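Local coordinates for protein ZmpA Glycopeptidase (Clostridium perfringens, PDB 6XSX) that forms the M60 peptidase module of a larger metalloprotease and probably cleaves the peptide backbone of glycosylated proteins, at residues Val55-Val60 with Phe78-Ser83; Val89-Ser94 with Thr101-Pro106; Lys363-Arg368 with Ser395-Leu400; Ala389-Ala394 with Glu419-Tyr424. All blocks are in the same frame, centred on the assembly; numbering follows the deposited sequence.

Interaction 1: Val55-Val60 with Phe78-Ser83; sequences VKSGQV and FKQMDS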
loop_
_atom_site.group_PDB
_atom_site.type_symbol
_atom_site.label_atom_id
_atom_site.label_comp_id
_atom_site.label_asym_id
_atom_site.label_seq_id
_atom_site.Cartn_x
_atom_site.Cartn_y
_atom_site.Cartn_z
ATOM N N VAL A 55 -3.415 -21.823 -22.228
ATOM C CA VAL A 55 -3.520 -23.269 -22.335
ATOM C C VAL A 55 -4.734 -23.744 -21.535
ATOM O O VAL A 55 -5.207 -23.045 -20.636
ATOM C CB VAL A 55 -2.227 -23.959 -21.849
ATOM C CG1 VAL A 55 -1.086 -23.797 -22.849
ATOM C CG2 VAL A 55 -1.806 -23.459 -20.472
ATOM N N LYS A 56 -5.212 -24.944 -21.889
ATOM C CA LYS A 56 -6.218 -25.684 -21.151
ATOM C C LYS A 56 -5.516 -26.735 -20.299
ATOM O O LYS A 56 -4.573 -27.370 -20.766
ATOM C CB LYS A 56 -7.145 -26.419 -22.127
ATOM C CG LYS A 56 -7.915 -25.530 -23.086
ATOM C CD LYS A 56 -8.750 -26.298 -24.083
ATOM C CE LYS A 56 -9.422 -25.365 -25.074
ATOM N NZ LYS A 56 -10.422 -26.071 -25.909
ATOM N N SER A 57 -6.007 -26.938 -19.064
ATOM C CA SER A 57 -5.526 -28.029 -18.233
ATOM C C SER A 57 -5.634 -29.334 -19.019
ATOM O O SER A 57 -6.638 -29.566 -19.682
ATOM C CB SER A 57 -6.268 -28.096 -16.910
ATOM O OG SER A 57 -5.820 -27.061 -16.024
ATOM N N GLY A 58 -4.591 -30.171 -18.952
ATOM C CA GLY A 58 -4.641 -31.475 -19.595
ATOM C C GLY A 58 -4.205 -31.452 -21.060
ATOM O O GLY A 58 -4.118 -32.506 -21.687
ATOM N N GLN A 59 -3.938 -30.264 -21.621
ATOM C CA GLN A 59 -3.410 -30.235 -22.978
ATOM C C GLN A 59 -1.898 -30.454 -22.943
ATOM O O GLN A 59 -1.249 -30.253 -21.918
ATOM C CB GLN A 59 -3.845 -28.986 -23.756
ATOM C CG GLN A 59 -2.990 -27.745 -23.542
ATOM C CD GLN A 59 -3.244 -26.674 -24.586
ATOM O OE1 GLN A 59 -4.148 -25.846 -24.467
ATOM N NE2 GLN A 59 -2.422 -26.666 -25.625
ATOM N N VAL A 60 -1.366 -30.881 -24.089
ATOM C CA VAL A 60 0.060 -31.045 -24.297
ATOM C C VAL A 60 0.578 -29.794 -24.996
ATOM O O VAL A 60 -0.069 -29.270 -25.900
ATOM C CB VAL A 60 0.343 -32.301 -25.146
ATOM C CG1 VAL A 60 1.807 -32.397 -25.564
ATOM C CG2 VAL A 60 -0.124 -33.575 -24.452
ATOM N N PHE A 78 2.492 -21.899 -15.089
ATOM C CA PHE A 78 1.087 -21.984 -15.449
ATOM C C PHE A 78 0.281 -21.315 -14.339
ATOM O O PHE A 78 0.481 -21.614 -13.158
ATOM C CB PHE A 78 0.644 -23.438 -15.647
ATOM C CG PHE A 78 -0.853 -23.669 -15.678
ATOM C CD1 PHE A 78 -1.632 -23.211 -16.730
ATOM C CD2 PHE A 78 -1.489 -24.363 -14.654
ATOM C CE1 PHE A 78 -3.007 -23.417 -16.754
ATOM C CE2 PHE A 78 -2.863 -24.567 -14.676
ATOM C CZ PHE A 78 -3.623 -24.099 -15.727
ATOM N N LYS A 79 -0.619 -20.410 -14.737
ATOM C CA LYS A 79 -1.483 -19.733 -13.790
ATOM C C LYS A 79 -2.934 -19.984 -14.193
ATOM O O LYS A 79 -3.379 -19.502 -15.235
ATOM C CB LYS A 79 -1.102 -18.246 -13.704
ATOM C CG LYS A 79 -1.827 -17.422 -12.631
ATOM C CD LYS A 79 -3.087 -16.761 -13.159
ATOM C CE LYS A 79 -3.792 -15.857 -12.172
ATOM N NZ LYS A 79 -4.568 -16.628 -11.168
ATOM N N GLN A 80 -3.641 -20.760 -13.362
ATOM C CA GLN A 80 -5.067 -21.003 -13.498
ATOM C C GLN A 80 -5.819 -19.733 -13.106
ATOM O O GLN A 80 -5.466 -19.081 -12.121
ATOM C CB GLN A 80 -5.471 -22.173 -12.598
ATOM C CG GLN A 80 -6.953 -22.207 -12.226
ATOM C CD GLN A 80 -7.862 -22.621 -13.360
ATOM O OE1 GLN A 80 -7.713 -23.702 -13.939
ATOM N NE2 GLN A 80 -8.830 -21.766 -13.673
ATOM N N MET A 81 -6.851 -19.385 -13.886
ATOM C CA MET A 81 -7.641 -18.179 -13.647
ATOM C C MET A 81 -8.567 -18.346 -12.443
ATOM O O MET A 81 -9.129 -19.425 -12.238
ATOM C CB MET A 81 -8.492 -17.813 -14.873
ATOM C CG MET A 81 -7.691 -17.165 -15.992
ATOM S SD MET A 81 -6.750 -15.745 -15.377
ATOM C CE MET A 81 -8.042 -14.511 -15.254
ATOM N N ASP A 82 -8.718 -17.255 -11.671
ATOM C CA ASP A 82 -9.801 -17.055 -10.714
ATOM C C ASP A 82 -9.855 -18.149 -9.646
ATOM O O ASP A 82 -10.936 -18.656 -9.326
ATOM C CB ASP A 82 -11.153 -16.942 -11.422
ATOM C CG ASP A 82 -12.150 -16.054 -10.695
ATOM O OD1 ASP A 82 -11.873 -15.673 -9.536
ATOM O OD2 ASP A 82 -13.198 -15.754 -11.300
ATOM N N SER A 83 -8.689 -18.473 -9.073
ATOM C CA SER A 83 -8.611 -19.334 -7.908
ATOM C C SER A 83 -8.827 -18.491 -6.653
ATOM O O SER A 83 -8.669 -17.272 -6.690
ATOM C CB SER A 83 -7.272 -20.033 -7.880
ATOM O OG SER A 83 -7.078 -20.713 -6.653
HETATM O O HOH W 1 -6.547 -26.209 -13.693
#
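Phe78 reaches across to Val55 and Ser57 with the rim atoms of its ring from CD1 round to CE2, met obliquely, and its atoms can be followed outward from the backbone. CB leaves strand 75-80 in the direction of 55-60, and CG lies anti to the backbone N (chi1 165°), which carries the ring out between the two segments. CD1 then meets Val55 CG2 at 3.8 Å and CE1 lies almost as near the same methyl. At the far end CZ is 3.7 Å from Ser57 OG, a plain packing contact. These strands belong to one mixed sheet but are not neighbours in it: strand 117-123 runs between 49-56 and 75-80, so the pairing is made by side chains reaching past it, with no direct hydrogen bond. A flat, apolar phenylalanine suits such a span, and the branched valine, also packed on Leu120, lies beside it. Polar groups take over where the strands end. One water donates to both Ser57 OG (2.6 Å) and Gln80 OE1 (2.8 Å), while Ser57 OG also bonds to Pro103 O. The Gln80 amide is held at both ends: OE1 also accepts from Ala117 N, and NE2 bonds Ala115 O and gives Met81 O a nearly straight 2.8 Å bond in the carbonyl plane. Ser57 itself sits in a type II turn from Lys56 to Gln59, where Gly58 accepts a positive phi.

Interaction 2: Val89-Ser94 with Thr101-Pro106; sequences VTISLS and TIPEKP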
loop_
_atom_site.group_PDB
_atom_site.type_symbol
_atom_site.label_atom_id
_atom_site.label_comp_id
_atom_site.label_asym_id
_atom_site.label_seq_id
_atom_site.Cartn_x
_atom_site.Cartn_y
_atom_site.Cartn_z
ATOM N N VAL A 89 1.333 -23.010 -10.926
ATOM C CA VAL A 89 2.181 -24.186 -10.794
ATOM C C VAL A 89 3.481 -23.859 -11.524
ATOM O O VAL A 89 3.447 -23.379 -12.653
ATOM C CB VAL A 89 1.550 -25.460 -11.404
ATOM C CG1 VAL A 89 2.396 -26.701 -11.126
ATOM C CG2 VAL A 89 0.111 -25.696 -10.970
ATOM N N THR A 90 4.616 -24.129 -10.869
ATOM C CA THR A 90 5.920 -23.978 -11.494
ATOM C C THR A 90 6.244 -25.248 -12.278
ATOM O O THR A 90 6.122 -26.340 -11.736
ATOM C CB THR A 90 6.988 -23.703 -10.432
ATOM O OG1 THR A 90 6.609 -22.458 -9.857
ATOM C CG2 THR A 90 8.379 -23.577 -11.012
ATOM N N ILE A 91 6.649 -25.094 -13.548
ATOM C CA ILE A 91 7.004 -26.233 -14.382
ATOM C C ILE A 91 8.477 -26.131 -14.759
ATOM O O ILE A 91 8.893 -25.180 -15.415
ATOM C CB ILE A 91 6.089 -26.362 -15.620
ATOM C CG1 ILE A 91 4.607 -26.434 -15.232
ATOM C CG2 ILE A 91 6.491 -27.554 -16.485
ATOM C CD1 ILE A 91 3.665 -26.010 -16.344
ATOM N N SER A 92 9.253 -27.131 -14.326
ATOM C CA SER A 92 10.673 -27.181 -14.627
ATOM C C SER A 92 10.888 -27.605 -16.079
ATOM O O SER A 92 10.070 -28.333 -16.641
ATOM C CB SER A 92 11.410 -28.068 -13.653
ATOM O OG SER A 92 11.747 -27.310 -12.497
ATOM N N LEU A 93 11.990 -27.115 -16.665
ATOM C CA LEU A 93 12.324 -27.338 -18.063
ATOM C C LEU A 93 13.753 -27.854 -18.134
ATOM O O LEU A 93 14.591 -27.487 -17.318
ATOM C CB LEU A 93 12.228 -26.022 -18.847
ATOM C CG LEU A 93 10.845 -25.383 -18.958
ATOM C CD1 LEU A 93 10.937 -24.006 -19.606
ATOM C CD2 LEU A 93 9.888 -26.268 -19.747
ATOM N N SER A 94 14.029 -28.669 -19.151
ATOM C CA SER A 94 15.393 -29.096 -19.403
ATOM C C SER A 94 15.856 -28.567 -20.758
ATOM O O SER A 94 15.044 -28.124 -21.568
ATOM C CB SER A 94 15.495 -30.586 -19.304
ATOM O OG SER A 94 14.342 -31.180 -19.874
ATOM N N THR A 101 2.448 -31.828 -20.186
ATOM C CA THR A 101 1.019 -31.871 -19.902
ATOM C C THR A 101 0.692 -30.743 -18.926
ATOM O O THR A 101 1.263 -30.666 -17.838
ATOM C CB THR A 101 0.575 -33.259 -19.406
ATOM O OG1 THR A 101 0.904 -34.191 -20.437
ATOM C CG2 THR A 101 -0.912 -33.361 -19.128
ATOM N N ILE A 102 -0.212 -29.850 -19.338
ATOM C CA ILE A 102 -0.588 -28.737 -18.479
ATOM C C ILE A 102 -1.333 -29.288 -17.265
ATOM O O ILE A 102 -2.262 -30.069 -17.414
ATOM C CB ILE A 102 -1.397 -27.678 -19.262
ATOM C CG1 ILE A 102 -0.565 -27.085 -20.405
ATOM C CG2 ILE A 102 -1.930 -26.597 -18.322
ATOM C CD1 ILE A 102 0.781 -26.504 -19.966
ATOM N N PRO A 103 -0.951 -28.930 -16.020
ATOM C CA PRO A 103 -1.630 -29.471 -14.844
ATOM C C PRO A 103 -3.011 -28.854 -14.612
ATOM O O PRO A 103 -3.436 -27.932 -15.320
ATOM C CB PRO A 103 -0.662 -29.112 -13.705
ATOM C CG PRO A 103 -0.005 -27.828 -14.179
ATOM C CD PRO A 103 0.138 -28.001 -15.678
ATOM N N GLU A 104 -3.691 -29.365 -13.580
ATOM C CA GLU A 104 -5.061 -28.985 -13.290
ATOM C C GLU A 104 -5.200 -28.727 -11.789
ATOM O O GLU A 104 -4.811 -29.561 -10.973
ATOM C CB GLU A 104 -6.003 -30.094 -13.762
ATOM C CG GLU A 104 -7.471 -29.752 -13.583
ATOM C CD GLU A 104 -8.461 -30.842 -13.973
ATOM O OE1 GLU A 104 -8.006 -31.931 -14.379
ATOM O OE2 GLU A 104 -9.691 -30.603 -13.864
ATOM N N LYS A 105 -5.752 -27.560 -11.436
ATOM C CA LYS A 105 -6.006 -27.227 -10.046
ATOM C C LYS A 105 -7.271 -27.954 -9.582
ATOM O O LYS A 105 -8.150 -28.235 -10.392
ATOM C CB LYS A 105 -6.128 -25.707 -9.881
ATOM C CG LYS A 105 -4.826 -24.921 -9.987
ATOM C CD LYS A 105 -3.784 -25.361 -8.969
ATOM C CE LYS A 105 -2.600 -24.422 -8.905
ATOM N NZ LYS A 105 -1.790 -24.623 -7.681
ATOM N N PRO A 106 -7.416 -28.280 -8.273
ATOM C CA PRO A 106 -8.673 -28.834 -7.757
ATOM C C PRO A 106 -9.838 -27.889 -8.047
ATOM O O PRO A 106 -9.733 -26.680 -7.836
ATOM C CB PRO A 106 -8.435 -28.969 -6.244
ATOM C CG PRO A 106 -6.918 -29.040 -6.116
ATOM C CD PRO A 106 -6.388 -28.146 -7.226
#
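Val89 and Pro103 bury most of the surface in this contact, and they meet through aliphatic carbon alone. Val89 points its side chain at the loop, and both its methyls lie near one carbon of the proline ring: CG2 comes to 3.9 Å from Pro103 CG, while CG1 and CB each lie 4.0 Å from that same carbon. The two side chains run antiparallel, touching along their flanks. CG1 sits anti to the backbone N (chi1 -174°), which leaves CG2 beside that nitrogen and facing Lys105 as well. There the lysine's aliphatic chain, bent at chi2 (-58°), brings CE to 3.6 Å from Val89 CG2. A lysine suits this edge because its methylenes can lie on the valine while its charged end turns to polar partners: NZ bonds to Asp88 O and forms a salt bridge with a sulfonate oxygen of a bound MES buffer molecule, probably from the crystallisation liquor. One ring atom further along, Ile91 extends its longer branch until CD1 meets Pro103 CD end-on at 4.1 Å. The compact proline ring offers both CG and CD to alternate residues of the strand, since Val89 and Ile91 project from the same face. No hydrogen bond joins the segments. Strand 88-91 is the outermost strand of the mixed sheet and pairs with 75-80, whose Phe78 packs against Ile91, Ile102 and Pro103. The loop that leaves strand 96-101, an outer strand of the four-stranded antiparallel sheet, thus lies over this edge and bridges the two sheets.

Interaction 3: Lys363-Arg368 with Ser395-Leu400; sequences KTFWPR and SDVFKL. With EDO (1,2-ethanediol), chain G.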
loop_
_atom_site.group_PDB
_atom_site.type_symbol
_atom_site.label_atom_id
_atom_site.label_comp_id
_atom_site.label_asym_id
_atom_site.label_seq_id
_atom_site.Cartn_x
_atom_site.Cartn_y
_atom_site.Cartn_z
ATOM N N LYS A 363 6.802 15.010 6.023
ATOM C CA LYS A 363 6.609 13.988 5.010
ATOM C C LYS A 363 7.882 13.179 4.746
ATOM O O LYS A 363 7.800 12.137 4.099
ATOM C CB LYS A 363 6.096 14.643 3.727
ATOM C CG LYS A 363 7.102 15.543 3.026
ATOM C CD LYS A 363 6.471 16.284 1.870
ATOM C CE LYS A 363 7.492 16.706 0.841
ATOM N NZ LYS A 363 6.835 17.217 -0.384
ATOM N N THR A 364 9.041 13.629 5.250
ATOM C CA THR A 364 10.281 12.869 5.099
ATOM C C THR A 364 10.422 11.785 6.171
ATOM O O THR A 364 11.389 11.027 6.155
ATOM C CB THR A 364 11.548 13.745 5.109
ATOM O OG1 THR A 364 11.759 14.296 6.412
ATOM C CG2 THR A 364 11.551 14.830 4.049
ATOM N N PHE A 365 9.475 11.716 7.112
ATOM C CA PHE A 365 9.621 10.819 8.252
ATOM C C PHE A 365 9.618 9.353 7.807
ATOM O O PHE A 365 10.542 8.606 8.130
ATOM C CB PHE A 365 8.551 11.074 9.320
ATOM C CG PHE A 365 8.430 9.989 10.366
ATOM C CD1 PHE A 365 9.489 9.688 11.211
ATOM C CD2 PHE A 365 7.258 9.262 10.507
ATOM C CE1 PHE A 365 9.376 8.688 12.169
ATOM C CE2 PHE A 365 7.147 8.258 11.461
ATOM C CZ PHE A 365 8.209 7.969 12.288
ATOM N N TRP A 366 8.562 8.932 7.104
ATOM C CA TRP A 366 8.327 7.506 6.913
ATOM C C TRP A 366 9.474 6.829 6.150
ATOM O O TRP A 366 10.003 5.820 6.613
ATOM C CB TRP A 366 6.948 7.214 6.303
ATOM C CG TRP A 366 6.599 5.761 6.419
ATOM C CD1 TRP A 366 6.431 4.859 5.406
ATOM C CD2 TRP A 366 6.440 5.021 7.647
ATOM N NE1 TRP A 366 6.156 3.618 5.918
ATOM C CE2 TRP A 366 6.171 3.683 7.288
ATOM C CE3 TRP A 366 6.488 5.363 9.006
ATOM C CZ2 TRP A 366 5.942 2.693 8.248
ATOM C CZ3 TRP A 366 6.279 4.379 9.953
ATOM C CH2 TRP A 366 6.008 3.061 9.575
ATOM N N PRO A 367 9.915 7.338 4.974
ATOM C CA PRO A 367 11.014 6.709 4.236
ATOM C C PRO A 367 12.248 6.484 5.119
ATOM O O PRO A 367 12.840 5.400 5.105
ATOM C CB PRO A 367 11.280 7.662 3.057
ATOM C CG PRO A 367 10.519 8.938 3.395
ATOM C CD PRO A 367 9.367 8.511 4.274
ATOM N N ARG A 368 12.573 7.488 5.946
ATOM C CA ARG A 368 13.734 7.426 6.822
ATOM C C ARG A 368 13.500 6.410 7.940
ATOM O O ARG A 368 14.410 5.663 8.286
ATOM C CB ARG A 368 14.100 8.819 7.340
ATOM C CG ARG A 368 14.463 9.817 6.241
ATOM C CD ARG A 368 14.809 11.191 6.804
ATOM N NE ARG A 368 15.946 11.032 7.710
ATOM C CZ ARG A 368 16.263 11.819 8.740
ATOM N NH1 ARG A 368 15.524 12.872 9.046
ATOM N NH2 ARG A 368 17.323 11.532 9.472
ATOM N N SER A 395 12.767 8.974 17.309
ATOM C CA SER A 395 13.527 10.019 17.975
ATOM C C SER A 395 14.811 10.330 17.206
ATOM O O SER A 395 15.123 11.499 16.998
ATOM C CB SER A 395 13.796 9.687 19.420
ATOM O OG SER A 395 12.594 9.744 20.179
ATOM N N ASP A 396 15.547 9.283 16.793
ATOM C CA ASP A 396 16.768 9.452 16.014
ATOM C C ASP A 396 16.481 10.157 14.686
ATOM O O ASP A 396 17.212 11.064 14.299
ATOM C CB ASP A 396 17.452 8.114 15.719
ATOM C CG ASP A 396 18.064 7.430 16.931
ATOM O OD1 ASP A 396 18.610 8.145 17.805
ATOM O OD2 ASP A 396 17.996 6.178 16.987
ATOM N N VAL A 397 15.437 9.718 13.975
ATOM C CA VAL A 397 15.097 10.296 12.682
ATOM C C VAL A 397 14.864 11.803 12.832
ATOM O O VAL A 397 15.333 12.593 12.013
ATOM C CB VAL A 397 13.896 9.582 12.026
ATOM C CG1 VAL A 397 13.311 10.379 10.860
ATOM C CG2 VAL A 397 14.247 8.171 11.568
ATOM N N PHE A 398 14.146 12.206 13.888
ATOM C CA PHE A 398 13.767 13.604 14.035
ATOM C C PHE A 398 14.848 14.415 14.746
ATOM O O PHE A 398 14.850 15.638 14.646
ATOM C CB PHE A 398 12.433 13.751 14.773
ATOM C CG PHE A 398 11.217 13.817 13.881
ATOM C CD1 PHE A 398 10.818 15.019 13.311
ATOM C CD2 PHE A 398 10.467 12.680 13.613
ATOM C CE1 PHE A 398 9.703 15.076 12.483
ATOM C CE2 PHE A 398 9.349 12.741 12.793
ATOM C CZ PHE A 398 8.966 13.940 12.231
ATOM N N LYS A 399 15.745 13.733 15.471
ATOM C CA LYS A 399 16.618 14.373 16.447
ATOM C C LYS A 399 15.769 15.066 17.513
ATOM O O LYS A 399 16.109 16.160 17.963
ATOM C CB LYS A 399 17.566 15.397 15.804
ATOM C CG LYS A 399 18.527 14.871 14.747
ATOM C CD LYS A 399 19.426 13.769 15.264
ATOM C CE LYS A 399 20.614 13.484 14.367
ATOM N NZ LYS A 399 21.577 14.611 14.365
ATOM N N LEU A 400 14.665 14.424 17.907
ATOM C CA LEU A 400 13.778 14.974 18.919
ATOM C C LEU A 400 13.486 13.908 19.967
ATOM O O LEU A 400 13.481 12.719 19.669
ATOM C CB LEU A 400 12.472 15.450 18.268
ATOM C CG LEU A 400 12.552 16.714 17.412
ATOM C CD1 LEU A 400 11.275 16.907 16.596
ATOM C CD2 LEU A 400 12.843 17.948 18.263
HETATM C C1 EDO G . 11.939 13.556 9.673
HETATM O O1 EDO G . 12.807 13.115 8.643
HETATM C C2 EDO G . 12.563 14.595 10.533
HETATM O O2 EDO G . 13.353 15.499 9.790
HETATM O O HOH W 2 18.615 12.479 11.933
#
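The first turn of helix 365-375 meets the last turn of helix 383-398, the backbones coming closest at Arg368 and Val397, whose CA atoms are 6.7 Å apart. Val397 is the centre of the contact. Its CG1, set anti to the backbone N (chi1 166°), lies 3.9 Å from Phe365 CD1 at the ring edge and also sits over one face of the Arg368 guanidinium. Phe398 brings CE2 to 3.4 Å from Phe365 CD1; the ring planes are inclined at 32° and the meeting is oblique. Two phenylalanines give broad apolar surface here, and Leu358 of helix 347-361 packs on both. Helix 383-398 ends in a Schellman motif, with Lys399 at positive phi as C-prime residue and Leu400 N bonded to Ser395 O. Arg368 reaches that carboxyl-terminal end: NH1 lies 3.0 Å from Val397 O, and NH2 gives a 2.9 Å bond to a water that in turn donates to Asp396 O. A long charged chain suits this rim, where it lies close to the helix's last carbonyls. A 1,2-ethanediol, probably from crystallisation, lies between the segments, also bonded by Asp362; its O1 accepts from Arg368 NH1 at 2.8 Å and donates to Thr364 OG1, while C2 lies over the Phe398 ring.

Interaction 4: Ala389-Ala394 with Glu419-Tyr424; sequences AWVMAA and EYTSKY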
loop_
_atom_site.group_PDB
_atom_site.type_symbol
_atom_site.label_atom_id
_atom_site.label_comp_id
_atom_site.label_asym_id
_atom_site.label_seq_id
_atom_site.Cartn_x
_atom_site.Cartn_y
_atom_site.Cartn_z
ATOM N N ALA A 389 11.111 0.461 20.515
ATOM C CA ALA A 389 12.049 0.656 19.417
ATOM C C ALA A 389 11.563 1.768 18.483
ATOM O O ALA A 389 12.373 2.536 17.976
ATOM C CB ALA A 389 12.303 -0.642 18.684
ATOM N N TRP A 390 10.241 1.848 18.262
ATOM C CA TRP A 390 9.671 2.905 17.435
ATOM C C TRP A 390 10.032 4.264 18.026
ATOM O O TRP A 390 10.367 5.200 17.297
ATOM C CB TRP A 390 8.148 2.795 17.362
ATOM C CG TRP A 390 7.581 1.604 16.656
ATOM C CD1 TRP A 390 8.237 0.688 15.884
ATOM C CD2 TRP A 390 6.189 1.239 16.614
ATOM N NE1 TRP A 390 7.352 -0.234 15.391
ATOM C CE2 TRP A 390 6.090 0.078 15.821
ATOM C CE3 TRP A 390 5.024 1.774 17.179
ATOM C CZ2 TRP A 390 4.869 -0.552 15.574
ATOM C CZ3 TRP A 390 3.817 1.154 16.934
ATOM C CH2 TRP A 390 3.745 0.001 16.147
ATOM N N VAL A 391 9.931 4.365 19.358
ATOM C CA VAL A 391 10.129 5.635 20.035
ATOM C C VAL A 391 11.568 6.082 19.803
ATOM O O VAL A 391 11.827 7.256 19.555
ATOM C CB VAL A 391 9.814 5.533 21.536
ATOM C CG1 VAL A 391 10.179 6.817 22.273
ATOM C CG2 VAL A 391 8.360 5.170 21.771
ATOM N N MET A 392 12.491 5.116 19.875
ATOM C CA MET A 392 13.915 5.393 19.767
ATOM C C MET A 392 14.275 5.746 18.328
ATOM O O MET A 392 14.983 6.729 18.104
ATOM C CB MET A 392 14.749 4.205 20.255
ATOM C CG MET A 392 14.686 4.066 21.762
ATOM S SD MET A 392 15.689 2.717 22.427
ATOM C CE MET A 392 14.832 1.279 21.786
ATOM N N ALA A 393 13.765 4.948 17.378
ATOM C CA ALA A 393 14.030 5.126 15.957
ATOM C C ALA A 393 13.436 6.441 15.449
ATOM O O ALA A 393 14.106 7.184 14.722
ATOM C CB ALA A 393 13.538 3.937 15.166
ATOM N N ALA A 394 12.184 6.722 15.832
ATOM C CA ALA A 394 11.528 7.968 15.458
ATOM C C ALA A 394 12.279 9.152 16.075
ATOM O O ALA A 394 12.428 10.195 15.442
ATOM C CB ALA A 394 10.068 7.950 15.860
ATOM N N GLU A 419 15.911 7.522 28.638
ATOM C CA GLU A 419 17.318 7.866 28.746
ATOM C C GLU A 419 17.905 8.022 27.344
ATOM O O GLU A 419 18.544 9.032 27.060
ATOM C CB GLU A 419 18.090 6.831 29.564
ATOM C CG GLU A 419 17.719 6.800 31.037
ATOM C CD GLU A 419 18.378 5.676 31.828
ATOM O OE1 GLU A 419 18.118 5.591 33.045
ATOM O OE2 GLU A 419 19.155 4.887 31.230
ATOM N N TYR A 420 17.653 7.030 26.476
ATOM C CA TYR A 420 18.159 7.030 25.110
ATOM C C TYR A 420 17.719 8.302 24.385
ATOM O O TYR A 420 18.543 8.983 23.778
ATOM C CB TYR A 420 17.707 5.777 24.350
ATOM C CG TYR A 420 18.169 5.672 22.913
ATOM C CD1 TYR A 420 19.341 5.005 22.583
ATOM C CD2 TYR A 420 17.426 6.219 21.873
ATOM C CE1 TYR A 420 19.765 4.889 21.266
ATOM C CE2 TYR A 420 17.835 6.113 20.551
ATOM C CZ TYR A 420 19.010 5.446 20.242
ATOM O OH TYR A 420 19.424 5.340 18.939
ATOM N N THR A 421 16.417 8.604 24.451
ATOM C CA THR A 421 15.828 9.645 23.622
ATOM C C THR A 421 16.126 11.026 24.198
ATOM O O THR A 421 16.054 12.022 23.475
ATOM C CB THR A 421 14.318 9.444 23.433
ATOM O OG1 THR A 421 13.670 9.633 24.691
ATOM C CG2 THR A 421 13.959 8.088 22.863
ATOM N N SER A 422 16.479 11.068 25.489
ATOM C CA SER A 422 16.704 12.320 26.196
ATOM C C SER A 422 18.006 12.980 25.735
ATOM O O SER A 422 18.329 14.081 26.176
ATOM C CB SER A 422 16.670 12.128 27.693
ATOM O OG SER A 422 17.908 11.615 28.161
ATOM N N LYS A 423 18.730 12.317 24.822
ATOM C CA LYS A 423 19.887 12.921 24.178
ATOM C C LYS A 423 19.458 14.011 23.197
ATOM O O LYS A 423 20.298 14.783 22.743
ATOM C CB LYS A 423 20.776 11.875 23.491
ATOM C CG LYS A 423 20.278 11.335 22.154
ATOM C CD LYS A 423 21.344 10.593 21.363
ATOM C CE LYS A 423 21.884 9.369 22.070
ATOM N NZ LYS A 423 21.015 8.183 21.883
ATOM N N TYR A 424 18.161 14.066 22.860
ATOM C CA TYR A 424 17.645 15.104 21.979
ATOM C C TYR A 424 16.745 16.067 22.749
ATOM O O TYR A 424 16.154 15.703 23.765
ATOM C CB TYR A 424 16.843 14.503 20.822
ATOM C CG TYR A 424 17.593 13.469 20.026
ATOM C CD1 TYR A 424 18.706 13.822 19.276
ATOM C CD2 TYR A 424 17.200 12.139 20.037
ATOM C CE1 TYR A 424 19.415 12.875 18.555
ATOM C CE2 TYR A 424 17.893 11.181 19.314
ATOM C CZ TYR A 424 19.002 11.556 18.569
ATOM O OH TYR A 424 19.692 10.626 17.854
#
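A Met-aromatic contact joins helix 383-398 to the end of helix 415-421, in the helical part of the module. Met392 SD stands over one face of the Tyr420 ring, 4.2 Å from its centroid and 22° off the ring normal. The two side chains cross at about a right angle, with the methionine's CB, CG and SD all near the ring: Met392 CG comes to 3.5 Å from Tyr420 CD2, and Met392 CB lies 3.6 Å from Tyr420 CE2. An unbranched, polarisable side chain suits this meeting, since it can pass across the flat ring and put its sulfur against the pi face. Lys423 NZ lies over the centre of the opposite face and gives a 3.2 Å bond to Tyr420 O, so the ring lies between the sulfur and the lysine nitrogen. The Tyr420 hydroxyl bonds to Asp396, further along helix 383-398, which holds the far end of the ring in place. Here helix 415-421 runs out into a type I turn from Thr421 to Tyr424, and Ser422 OG bonds back to Glu419 O. Thr421, whose CA is the nearest to that of Met392 across the contact, divides its two branches. Its CG2 packs 4.0 Å from Val391 CG1, while OG1, held between the backbone N and the carbonyl carbon (chi1 67°), bonds to Asp401 and Ser403. Threonine thus serves apolar and polar neighbours from a single CB, and branched Val391 also packs against Phe406 of helix 403-408.

In the fold
The four contacts form two well separated clusters, interactions 1 and 3 lying about 48 Å apart between centres on opposite sides of the chain's centre. Interactions 1 and 2 belong to the beta-rich part and share a sheet: strands 75-80 and 88-91 are neighbours, linked by the Phe78 O to Val89 N bond of 2.8 Å. Interaction 1 is buried and combines an aromatic ring with a bridging water, whereas interaction 2 lies at the surface and is almost wholly aliphatic. Interactions 3 and 4, both partly buried, use successive turns of helix 383-398, and Asp396 also links them through the Tyr424 hydroxyl. Their chemistry mixes aromatic and polar groups: paired phenylalanines beside an arginine in one, sulfur over tyrosine in the other.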